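Side-chain contacts in staphylococcal enterotoxin-like toxin (Staphylococcus aureus, PDB 4DXF), which binds carbohydrate and probably serves, like related staphylococcal superantigen-like proteins, to disarm host innate immunity: residues L38-T42 / T43-M47; G62-D65 / K66-G69; K147-I150 / E151-L155; K180-Q183 / E184-A188. All blocks are in the same frame, centred on the assembly; numbering follows the deposited sequence.

Following the chain from its N terminus, contact 1 (residues 38-47) closes the loop between strands 33-37 and 46-49 of the OB-fold domain, and contact 2 (residues 62-69) is the short helix between strands 56-59 and 71-74. The two touch through Arg45, which forms a salt bridge with Asp65 and reaches the carbonyl of Tyr68. Contact 3 (residues 147-155) ends the long helix of the beta-grasp domain, about 32 Å from contact 2 between centres. Contact 4 (residues 180-188) follows and returns to the OB domain, with Ala188 and Asn185 packing on Asp64 and Gly62. All four lie in series; none nests or crosses.

Contact 1. Residues L38-T42 / T43-M47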
loop_
_atom_site.group_PDB
_atom_site.type_symbol
_atom_site.label_atom_id
_atom_site.label_comp_id
_atom_site.label_asym_id
_atom_site.label_seq_id
_atom_site.Cartn_x
_atom_site.Cartn_y
_atom_site.Cartn_z
ATOM N N LEU A 38 18.324 2.456 -14.702
ATOM C CA LEU A 38 19.394 3.124 -15.437
ATOM C C LEU A 38 20.355 3.801 -14.487
ATOM O O LEU A 38 20.326 3.581 -13.289
ATOM C CB LEU A 38 18.775 4.176 -16.339
ATOM C CG LEU A 38 17.654 3.758 -17.283
ATOM C CD1 LEU A 38 17.073 4.985 -17.925
ATOM C CD2 LEU A 38 18.161 2.761 -18.329
ATOM N N LYS A 39 21.207 4.666 -15.026
ATOM C CA LYS A 39 22.218 5.365 -14.221
ATOM C C LYS A 39 21.532 6.355 -13.253
ATOM O O LYS A 39 20.599 7.059 -13.666
ATOM C CB LYS A 39 23.092 6.123 -15.238
ATOM C CG LYS A 39 24.349 6.814 -14.720
ATOM C CD LYS A 39 24.919 7.649 -15.874
ATOM C CE LYS A 39 25.527 6.717 -16.935
ATOM N NZ LYS A 39 26.455 7.429 -17.882
ATOM N N LYS A 40 21.969 6.429 -11.990
ATOM C CA LYS A 40 21.408 7.463 -11.052
ATOM C C LYS A 40 21.486 8.902 -11.612
ATOM O O LYS A 40 22.521 9.321 -12.148
ATOM C CB LYS A 40 22.091 7.373 -9.686
ATOM C CG LYS A 40 21.602 8.348 -8.582
ATOM C CD LYS A 40 22.409 8.033 -7.307
ATOM C CE LYS A 40 22.586 9.266 -6.429
ATOM N NZ LYS A 40 21.332 9.540 -5.677
ATOM N N TRP A 41 20.400 9.652 -11.531
ATOM C CA TRP A 41 20.423 11.017 -12.052
ATOM C C TRP A 41 19.850 12.057 -11.075
ATOM O O TRP A 41 19.750 13.236 -11.424
ATOM C CB TRP A 41 19.710 11.123 -13.412
ATOM C CG TRP A 41 18.295 10.615 -13.368
ATOM C CD1 TRP A 41 17.883 9.322 -13.570
ATOM C CD2 TRP A 41 17.098 11.383 -13.108
ATOM N NE1 TRP A 41 16.502 9.236 -13.450
ATOM C CE2 TRP A 41 15.998 10.482 -13.167
ATOM C CE3 TRP A 41 16.846 12.744 -12.845
ATOM C CZ2 TRP A 41 14.671 10.899 -12.956
ATOM C CZ3 TRP A 41 15.531 13.155 -12.619
ATOM C CH2 TRP A 41 14.460 12.236 -12.683
ATOM N N THR A 42 19.446 11.617 -9.883
ATOM C CA THR A 42 19.014 12.555 -8.838
ATOM C C THR A 42 19.254 12.008 -7.467
ATOM O O THR A 42 20.091 11.138 -7.250
ATOM C CB THR A 42 17.538 13.062 -8.982
ATOM O OG1 THR A 42 17.422 13.858 -10.154
ATOM C CG2 THR A 42 17.140 13.964 -7.833
ATOM N N THR A 43 18.517 12.554 -6.519
ATOM C CA THR A 43 18.728 12.211 -5.142
ATOM C C THR A 43 18.187 10.823 -4.862
ATOM O O THR A 43 18.375 10.283 -3.775
ATOM C CB THR A 43 18.131 13.298 -4.216
ATOM O OG1 THR A 43 16.820 13.647 -4.684
ATOM C CG2 THR A 43 19.049 14.562 -4.264
ATOM N N ILE A 44 17.503 10.233 -5.851
ATOM C CA ILE A 44 17.132 8.800 -5.739
ATOM C C ILE A 44 17.062 8.144 -7.083
ATOM O O ILE A 44 17.035 8.795 -8.117
ATOM C CB ILE A 44 15.798 8.511 -4.974
ATOM C CG1 ILE A 44 14.617 9.166 -5.680
ATOM C CG2 ILE A 44 15.960 8.841 -3.431
ATOM C CD1 ILE A 44 13.298 8.706 -5.108
ATOM N N ARG A 45 16.960 6.836 -7.014
ATOM C CA ARG A 45 16.921 5.980 -8.173
ATOM C C ARG A 45 15.489 5.476 -8.398
ATOM O O ARG A 45 14.648 5.497 -7.464
ATOM C CB ARG A 45 17.856 4.814 -7.892
ATOM C CG ARG A 45 19.347 5.319 -7.893
ATOM C CD ARG A 45 20.215 4.278 -7.346
ATOM N NE ARG A 45 20.254 3.034 -8.133
ATOM C CZ ARG A 45 19.864 1.829 -7.685
ATOM N NH1 ARG A 45 19.333 1.656 -6.459
ATOM N NH2 ARG A 45 19.976 0.769 -8.487
ATOM N N PHE A 46 15.255 5.041 -9.636
ATOM C CA PHE A 46 13.930 4.649 -10.127
ATOM C C PHE A 46 14.042 3.305 -10.812
ATOM O O PHE A 46 15.065 2.975 -11.398
ATOM C CB PHE A 46 13.329 5.646 -11.080
ATOM C CG PHE A 46 13.096 7.024 -10.449
ATOM C CD1 PHE A 46 11.992 7.252 -9.645
ATOM C CD2 PHE A 46 14.011 8.050 -10.650
ATOM C CE1 PHE A 46 11.765 8.506 -9.016
ATOM C CE2 PHE A 46 13.812 9.313 -10.027
ATOM C CZ PHE A 46 12.683 9.527 -9.231
ATOM N N MET A 47 12.998 2.521 -10.657
ATOM C CA MET A 47 12.776 1.332 -11.502
ATOM C C MET A 47 11.751 1.734 -12.566
ATOM O O MET A 47 10.616 2.155 -12.246
ATOM C CB MET A 47 12.272 0.134 -10.636
ATOM C CG MET A 47 11.983 -1.121 -11.589
ATOM S SD MET A 47 11.464 -2.538 -10.738
ATOM C CE MET A 47 12.887 -3.106 -9.919
HETATM O O HOH W 1 21.383 2.283 -10.757
#
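The indole of Trp41 and the phenyl of Phe46 make the tight part of this loop, with CZ2 of Trp41 only 3.4 Å from CE2 of Phe46. The two planes are inclined by just 27°, yet the six-membered ring is slid well off its partner and the rings barely overlap. With CG of Trp41 between the backbone N and the carbonyl carbon (chi1 55°), the indole is directed toward the Phe46 ring. Phe46 is buried in strand 46-49, where Tyr87 meets its ring edge-to-face and Leu89 and Tyr92 add to the packing. The loop connects strands 33-37 and 46-49, adjacent antiparallel neighbours in the sheet of the OB-fold domain.

Away from the rings the contact is looser and wetter. The Lys40 chain crosses that of Arg45 at about a right angle, CG to CG at 3.8 Å. A bend at the last torsion (chi4 78°) brings Lys40 NZ to the carbonyl O of Thr42, a 2.6 Å hydrogen bond lying in the carbonyl plane. One water, in the plane of the guanidinium at its edge, accepts from Arg45 NE at 3.0 Å and donates to Leu38 O. The other guanidinium nitrogens of Arg45 turn to Asp65 and to the carbonyl of Tyr68.

Contact 2. Residues G62-D65 / K66-G69; sequences GKDD and KKYG
Asp64 and Tyr68 stand side by side and point the same way, one turn apart, with the carboxylate turned 72° from the plane of the phenol ring. The approach is to the ring's edge: OD1 of Asp64 lies 3.4 Å from CE2 of Tyr68, and Asp64 CG sits in the ring plane. Lys67 runs alongside as well, its aliphatic chain passing Asp64 OD1 at 3.8 Å from CD, while its CG leans over the rim of one face of the Tyr68 ring. Extension beyond CG carries the ammonium group far enough to share a water with its neighbours. That water donates to Asp64 OD1 at 2.8 Å and accepts from Lys67 NZ and, at 2.7 Å, from Tyr68 OH. Three polar ends are thus joined without direct contact, Asp64 OD1 and Lys67 NZ remaining 4.8 Å apart.

These residues belong to the single-turn helix 64-67, which links strands 56-59 and 71-74 in the OB-fold domain. Its backbone bonds run from Lys67 N to Lys63 O, and from Tyr68 N to Asp64 O at 3.2 Å. Beside Gly62 and Lys63, a second water accepts from Lys66 N at 2.9 Å and donates to Gly62 O, with a weaker bond to Lys63 O. Asp65 is paired with Arg45, and Lys63 with Asp189. On the buried side, Asp64 and Tyr68 both pack on Ile97 of strand 92-99.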
loop_
_atom_site.group_PDB
_atom_site.type_symbol
_atom_site.label_atom_id
_atom_site.label_comp_id
_atom_site.label_asym_id
_atom_site.label_seq_id
_atom_site.Cartn_x
_atom_site.Cartn_y
_atom_site.Cartn_z
ATOM N N GLY A 62 13.546 3.214 0.887
ATOM C CA GLY A 62 13.760 2.247 1.912
ATOM C C GLY A 62 14.697 1.140 1.482
ATOM O O GLY A 62 15.793 1.416 0.904
ATOM N N LYS A 63 14.250 -0.098 1.707
ATOM C CA LYS A 63 15.064 -1.298 1.432
ATOM C C LYS A 63 15.290 -1.571 -0.072
ATOM O O LYS A 63 16.280 -2.220 -0.434
ATOM C CB LYS A 63 14.471 -2.538 2.087
ATOM C CG LYS A 63 14.674 -2.621 3.629
ATOM C CD LYS A 63 14.282 -4.011 4.169
ATOM C CE LYS A 63 14.038 -4.037 5.704
ATOM N NZ LYS A 63 12.888 -3.121 6.112
ATOM N N ASP A 64 14.430 -1.024 -0.932
ATOM C CA ASP A 64 14.535 -1.214 -2.385
ATOM C C ASP A 64 15.796 -0.681 -3.024
ATOM O O ASP A 64 16.146 -1.141 -4.117
ATOM C CB ASP A 64 13.338 -0.624 -3.130
ATOM C CG ASP A 64 12.154 -1.556 -3.125
ATOM O OD1 ASP A 64 12.260 -2.705 -2.612
ATOM O OD2 ASP A 64 11.098 -1.121 -3.625
ATOM N N ASP A 65 16.426 0.333 -2.422
ATOM C CA ASP A 65 17.551 0.957 -3.088
ATOM C C ASP A 65 18.717 -0.009 -3.159
ATOM O O ASP A 65 19.266 -0.188 -4.238
ATOM C CB ASP A 65 17.964 2.309 -2.497
ATOM C CG ASP A 65 19.098 2.953 -3.300
ATOM O OD1 ASP A 65 18.850 3.499 -4.406
ATOM O OD2 ASP A 65 20.234 2.890 -2.809
ATOM N N LYS A 66 19.006 -0.724 -2.068
ATOM C CA LYS A 66 20.101 -1.733 -2.071
ATOM C C LYS A 66 19.656 -3.014 -2.727
ATOM O O LYS A 66 20.486 -3.787 -3.203
ATOM C CB LYS A 66 20.553 -2.109 -0.650
ATOM C CG LYS A 66 21.510 -1.136 0.028
ATOM C CD LYS A 66 21.564 -1.453 1.549
ATOM C CE LYS A 66 22.495 -0.523 2.352
ATOM N NZ LYS A 66 22.186 0.897 2.052
ATOM N N LYS A 67 18.345 -3.255 -2.737
ATOM C CA LYS A 67 17.801 -4.515 -3.206
ATOM C C LYS A 67 17.959 -4.641 -4.717
ATOM O O LYS A 67 18.229 -5.735 -5.222
ATOM C CB LYS A 67 16.303 -4.584 -2.850
ATOM C CG LYS A 67 15.643 -5.947 -3.123
ATOM C CD LYS A 67 14.221 -5.989 -2.515
ATOM C CE LYS A 67 13.494 -7.282 -2.840
ATOM N NZ LYS A 67 12.196 -7.424 -2.023
ATOM N N TYR A 68 17.772 -3.542 -5.440
ATOM C CA TYR A 68 17.795 -3.564 -6.918
ATOM C C TYR A 68 18.920 -2.729 -7.553
ATOM O O TYR A 68 18.811 -1.496 -7.626
ATOM C CB TYR A 68 16.478 -3.078 -7.532
ATOM C CG TYR A 68 15.289 -3.844 -7.063
ATOM C CD1 TYR A 68 14.978 -5.083 -7.605
ATOM C CD2 TYR A 68 14.454 -3.302 -6.081
ATOM C CE1 TYR A 68 13.827 -5.806 -7.148
ATOM C CE2 TYR A 68 13.363 -4.017 -5.590
ATOM C CZ TYR A 68 13.023 -5.244 -6.173
ATOM O OH TYR A 68 11.929 -5.960 -5.697
ATOM N N GLY A 69 19.953 -3.414 -8.065
ATOM C CA GLY A 69 21.053 -2.743 -8.763
ATOM C C GLY A 69 20.744 -2.303 -10.175
ATOM O O GLY A 69 19.685 -2.630 -10.724
HETATM O O HOH W 2 18.186 -0.026 0.582
HETATM O O HOH W 3 10.859 -5.000 -3.462
#

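Contact 3. Residues K147-I150 / E151-L155; sequences KQLI and EKNNL
The carbonyl oxygen of Leu149 takes two backbone N-H groups of the residues that end the helix. Leu155 N reaches Leu149 O at 3.0 Å in an almost straight bond (174° at the hydrogen), although the donor stands above the carbonyl plane. The bond from Asn153 N to Leu149 O, at 2.9 Å, is bent and weak. Asn154 adopts positive phi between them, turning the chain out of helix 138-153 and back across its last turn; its own N makes a weak bond to Ile150 O.

That reversal lays Leu155 against the helix, CB to CB of Leu149 at 3.9 Å, with Ile150 CG1 passing obliquely beside it. Leu149 and Leu155 then pack on Val201 and Ile203 of strand 196-203, so the end of the helix is seated on the sheet of the beta-grasp domain. Asn153 OD1 also lies 3.5 Å from CD2 of Leu149 and accepts from a water at 2.6 Å. The same water accepts from Gln148 NE2, bridging the two amides. Gln148 NE2 also bonds Ser127, and Asn153 ND2 bonds Asp125, which should fix the rotation of the Asn153 amide.

Lys147 and Glu151 run side by side in the same direction, Glu151 OE2 resting 3.6 Å from CG of Lys147. Lys147 NZ and Glu151 OE2 stay 5.4 Å apart, and Lys147 NZ instead bonds the carbonyl of Lys25. Attraction between this pair is therefore probably weak, while direct hydrogen bonds and apolar packing define the helix end.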
loop_
_atom_site.group_PDB
_atom_site.type_symbol
_atom_site.label_atom_id
_atom_site.label_comp_id
_atom_site.label_asym_id
_atom_site.label_seq_id
_atom_site.Cartn_x
_atom_site.Cartn_y
_atom_site.Cartn_z
ATOM N N LYS A 147 -8.648 2.790 1.777
ATOM C CA LYS A 147 -9.670 3.073 0.848
ATOM C C LYS A 147 -10.950 2.393 1.240
ATOM O O LYS A 147 -12.004 3.065 1.232
ATOM C CB LYS A 147 -9.275 2.643 -0.589
ATOM C CG LYS A 147 -10.332 2.999 -1.602
ATOM C CD LYS A 147 -9.900 2.665 -3.055
ATOM C CE LYS A 147 -9.156 3.859 -3.665
ATOM N NZ LYS A 147 -8.719 3.579 -5.061
ATOM N N GLN A 148 -10.902 1.100 1.517
ATOM C CA GLN A 148 -12.081 0.360 1.970
ATOM C C GLN A 148 -12.719 0.998 3.220
ATOM O O GLN A 148 -13.974 1.091 3.340
ATOM C CB GLN A 148 -11.713 -1.061 2.277
ATOM C CG GLN A 148 -12.933 -1.891 2.751
ATOM C CD GLN A 148 -12.509 -3.225 3.356
ATOM O OE1 GLN A 148 -11.567 -3.858 2.877
ATOM N NE2 GLN A 148 -13.209 -3.666 4.413
ATOM N N LEU A 149 -11.881 1.460 4.124
ATOM C CA LEU A 149 -12.412 1.999 5.404
ATOM C C LEU A 149 -13.050 3.331 5.203
ATOM O O LEU A 149 -14.038 3.670 5.942
ATOM C CB LEU A 149 -11.271 2.095 6.458
ATOM C CG LEU A 149 -10.710 0.774 7.011
ATOM C CD1 LEU A 149 -9.472 1.051 7.804
ATOM C CD2 LEU A 149 -11.721 -0.060 7.835
ATOM N N ILE A 150 -12.484 4.129 4.290
ATOM C CA ILE A 150 -13.113 5.356 3.830
ATOM C C ILE A 150 -14.483 5.074 3.231
ATOM O O ILE A 150 -15.487 5.707 3.626
ATOM C CB ILE A 150 -12.213 6.162 2.847
ATOM C CG1 ILE A 150 -10.916 6.549 3.573
ATOM C CG2 ILE A 150 -12.998 7.332 2.174
ATOM C CD1 ILE A 150 -9.824 7.179 2.644
ATOM N N GLU A 151 -14.543 4.131 2.299
ATOM C CA GLU A 151 -15.752 3.860 1.545
ATOM C C GLU A 151 -16.839 3.216 2.394
ATOM O O GLU A 151 -18.035 3.551 2.200
ATOM C CB GLU A 151 -15.407 2.958 0.333
ATOM C CG GLU A 151 -14.739 3.713 -0.849
ATOM C CD GLU A 151 -14.246 2.750 -1.985
ATOM O OE1 GLU A 151 -14.470 1.516 -1.905
ATOM O OE2 GLU A 151 -13.624 3.232 -2.942
ATOM N N LYS A 152 -16.464 2.302 3.306
ATOM C CA LYS A 152 -17.446 1.481 4.006
ATOM C C LYS A 152 -17.659 1.916 5.459
ATOM O O LYS A 152 -18.698 1.601 6.024
ATOM C CB LYS A 152 -17.107 0.010 3.933
ATOM C CG LYS A 152 -16.979 -0.512 2.462
ATOM C CD LYS A 152 -16.669 -2.043 2.420
ATOM C CE LYS A 152 -17.783 -2.901 3.038
ATOM N NZ LYS A 152 -17.327 -4.303 3.447
ATOM N N ASN A 153 -16.720 2.676 6.038
ATOM C CA ASN A 153 -16.688 2.873 7.528
ATOM C C ASN A 153 -16.498 4.308 7.895
ATOM O O ASN A 153 -16.269 4.663 9.072
ATOM C CB ASN A 153 -15.599 2.015 8.197
ATOM C CG ASN A 153 -15.734 0.576 7.866
ATOM O OD1 ASN A 153 -15.096 0.068 6.943
ATOM N ND2 ASN A 153 -16.616 -0.098 8.567
ATOM N N ASN A 154 -16.531 5.121 6.871
ATOM C CA ASN A 154 -16.392 6.562 6.970
ATOM C C ASN A 154 -15.092 7.060 7.587
ATOM O O ASN A 154 -15.021 8.151 8.195
ATOM C CB ASN A 154 -17.641 7.224 7.633
ATOM C CG ASN A 154 -17.758 8.695 7.274
ATOM O OD1 ASN A 154 -17.382 9.115 6.151
ATOM N ND2 ASN A 154 -18.261 9.505 8.226
ATOM N N LEU A 155 -13.995 6.294 7.385
ATOM C CA LEU A 155 -12.733 6.813 7.827
ATOM C C LEU A 155 -12.447 8.112 7.137
ATOM O O LEU A 155 -12.712 8.318 5.951
ATOM C CB LEU A 155 -11.570 5.835 7.564
ATOM C CG LEU A 155 -10.188 6.347 8.016
ATOM C CD1 LEU A 155 -9.963 6.189 9.478
ATOM C CD2 LEU A 155 -9.248 5.362 7.221
HETATM O O HOH W 4 -15.113 -2.266 5.764
#

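Contact 4. Residues K180-Q183 / E184-A188; sequences KKLQ and ENRMA
Lys181 and Glu184 meet through a water that accepts from Lys181 NZ at 2.7 Å and lies 2.6 Å from Glu184 OE2. Lys181 NZ and Glu184 OE2 are 4.3 Å apart, beyond a salt bridge, so any direct attraction is probably modest. Lys181 has further company in a cation-pi contact with Tyr22 and a long, weak pairing with Glu83. The backbone supplies the next polar link, a weak bond of 3.1 Å from Arg186 N to Gln183 O, at the short, weakly bonded helix of about 184-187. A second bond inside the turn joins Met187 N to Glu184 O.

The segment leads from strand 173-177 of the beta-grasp domain into this one-turn helix, beside the OB-fold domain: the backbone of Met187 bonds that of Gly96 in strand 92-99, and the Met187 side chain touches both Val94 there and Lys139 of helix 138-153.

Packing centres on Leu182, whose two methyl groups have different partners. Leu182 CD1 comes up to the head of Arg186, 3.6 Å from NH1 and 3.9 Å from CD, with the two side chains crossing at about a right angle. A bend at chi3 (74°) turns the guanidinium back past this methyl, and NH2 continues to the carbonyl of Thr175. Leu182 CD2 faces Met187 CG at 4.0 Å, the two chains sliding past each other in opposite directions. Met187 then stretches out fully, chi2 and chi3 both near 180°, so that its CE methyl ends 3.6 Å from the backbone O of Leu182.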
loop_
_atom_site.group_PDB
_atom_site.type_symbol
_atom_site.label_atom_id
_atom_site.label_comp_id
_atom_site.label_asym_id
_atom_site.label_seq_id
_atom_site.Cartn_x
_atom_site.Cartn_y
_atom_site.Cartn_z
ATOM N N LYS A 180 -1.569 9.500 10.049
ATOM C CA LYS A 180 -0.515 10.022 9.169
ATOM C C LYS A 180 -0.466 9.148 7.907
ATOM O O LYS A 180 -0.939 8.040 7.970
ATOM C CB LYS A 180 0.868 10.032 9.870
ATOM C CG LYS A 180 1.375 8.720 10.478
ATOM C CD LYS A 180 2.800 8.987 11.076
ATOM C CE LYS A 180 3.394 7.693 11.616
ATOM N NZ LYS A 180 4.819 7.870 12.151
ATOM N N LYS A 181 -0.014 9.693 6.789
ATOM C CA LYS A 181 0.187 8.810 5.575
ATOM C C LYS A 181 1.254 7.730 5.919
ATOM O O LYS A 181 2.155 7.933 6.805
ATOM C CB LYS A 181 0.573 9.676 4.383
ATOM C CG LYS A 181 0.947 8.947 3.130
ATOM C CD LYS A 181 1.935 9.773 2.354
ATOM C CE LYS A 181 1.404 10.239 1.069
ATOM N NZ LYS A 181 2.556 10.614 0.165
ATOM N N LEU A 182 1.192 6.524 5.289
ATOM C CA LEU A 182 2.198 5.514 5.577
ATOM C C LEU A 182 3.536 6.158 5.209
ATOM O O LEU A 182 3.614 6.863 4.209
ATOM C CB LEU A 182 2.021 4.268 4.670
ATOM C CG LEU A 182 3.082 3.172 4.738
ATOM C CD1 LEU A 182 3.038 2.650 6.139
ATOM C CD2 LEU A 182 2.612 2.092 3.775
ATOM N N GLN A 183 4.542 5.928 6.045
ATOM C CA GLN A 183 5.907 6.484 5.800
ATOM C C GLN A 183 6.436 5.926 4.463
ATOM O O GLN A 183 6.321 4.730 4.237
ATOM C CB GLN A 183 6.810 6.054 6.937
ATOM C CG GLN A 183 6.392 6.660 8.294
ATOM C CD GLN A 183 7.499 7.520 8.958
ATOM O OE1 GLN A 183 8.705 7.287 8.762
ATOM N NE2 GLN A 183 7.075 8.519 9.751
ATOM N N GLU A 184 7.010 6.782 3.623
ATOM C CA GLU A 184 7.486 6.335 2.301
ATOM C C GLU A 184 8.475 5.172 2.307
ATOM O O GLU A 184 8.338 4.260 1.446
ATOM C CB GLU A 184 8.042 7.493 1.518
ATOM C CG GLU A 184 6.968 8.381 0.949
ATOM C CD GLU A 184 7.447 9.112 -0.245
ATOM O OE1 GLU A 184 8.686 9.009 -0.559
ATOM O OE2 GLU A 184 6.599 9.784 -0.867
ATOM N N ASN A 185 9.471 5.160 3.220
ATOM C CA ASN A 185 10.363 3.930 3.327
ATOM C C ASN A 185 9.615 2.589 3.533
ATOM O O ASN A 185 10.000 1.551 2.997
ATOM C CB ASN A 185 11.455 4.099 4.395
ATOM C CG ASN A 185 10.864 4.200 5.787
ATOM O OD1 ASN A 185 10.025 5.066 6.053
ATOM N ND2 ASN A 185 11.237 3.282 6.653
ATOM N N ARG A 186 8.511 2.594 4.288
ATOM C CA ARG A 186 7.780 1.353 4.540
ATOM C C ARG A 186 6.928 0.870 3.299
ATOM O O ARG A 186 6.438 -0.295 3.296
ATOM C CB ARG A 186 6.841 1.573 5.717
ATOM C CG ARG A 186 7.565 2.046 7.045
ATOM C CD ARG A 186 6.392 2.208 8.060
ATOM N NE ARG A 186 5.955 0.897 8.464
ATOM C CZ ARG A 186 4.833 0.701 9.136
ATOM N NH1 ARG A 186 4.112 1.785 9.426
ATOM N NH2 ARG A 186 4.487 -0.528 9.520
ATOM N N MET A 187 6.728 1.757 2.346
ATOM C CA MET A 187 6.004 1.486 1.054
ATOM C C MET A 187 6.791 0.428 0.273
ATOM O O MET A 187 6.217 -0.382 -0.476
ATOM C CB MET A 187 5.795 2.742 0.177
ATOM C CG MET A 187 4.600 3.613 0.703
ATOM S SD MET A 187 4.375 5.007 -0.140
ATOM C CE MET A 187 2.974 5.772 0.823
ATOM N N ALA A 188 8.084 0.366 0.534
ATOM C CA ALA A 188 8.889 -0.641 -0.155
ATOM C C ALA A 188 8.956 -1.921 0.584
ATOM O O ALA A 188 9.434 -2.907 0.018
ATOM C CB ALA A 188 10.324 -0.093 -0.431
HETATM O O HOH W 5 4.230 8.750 -0.914
#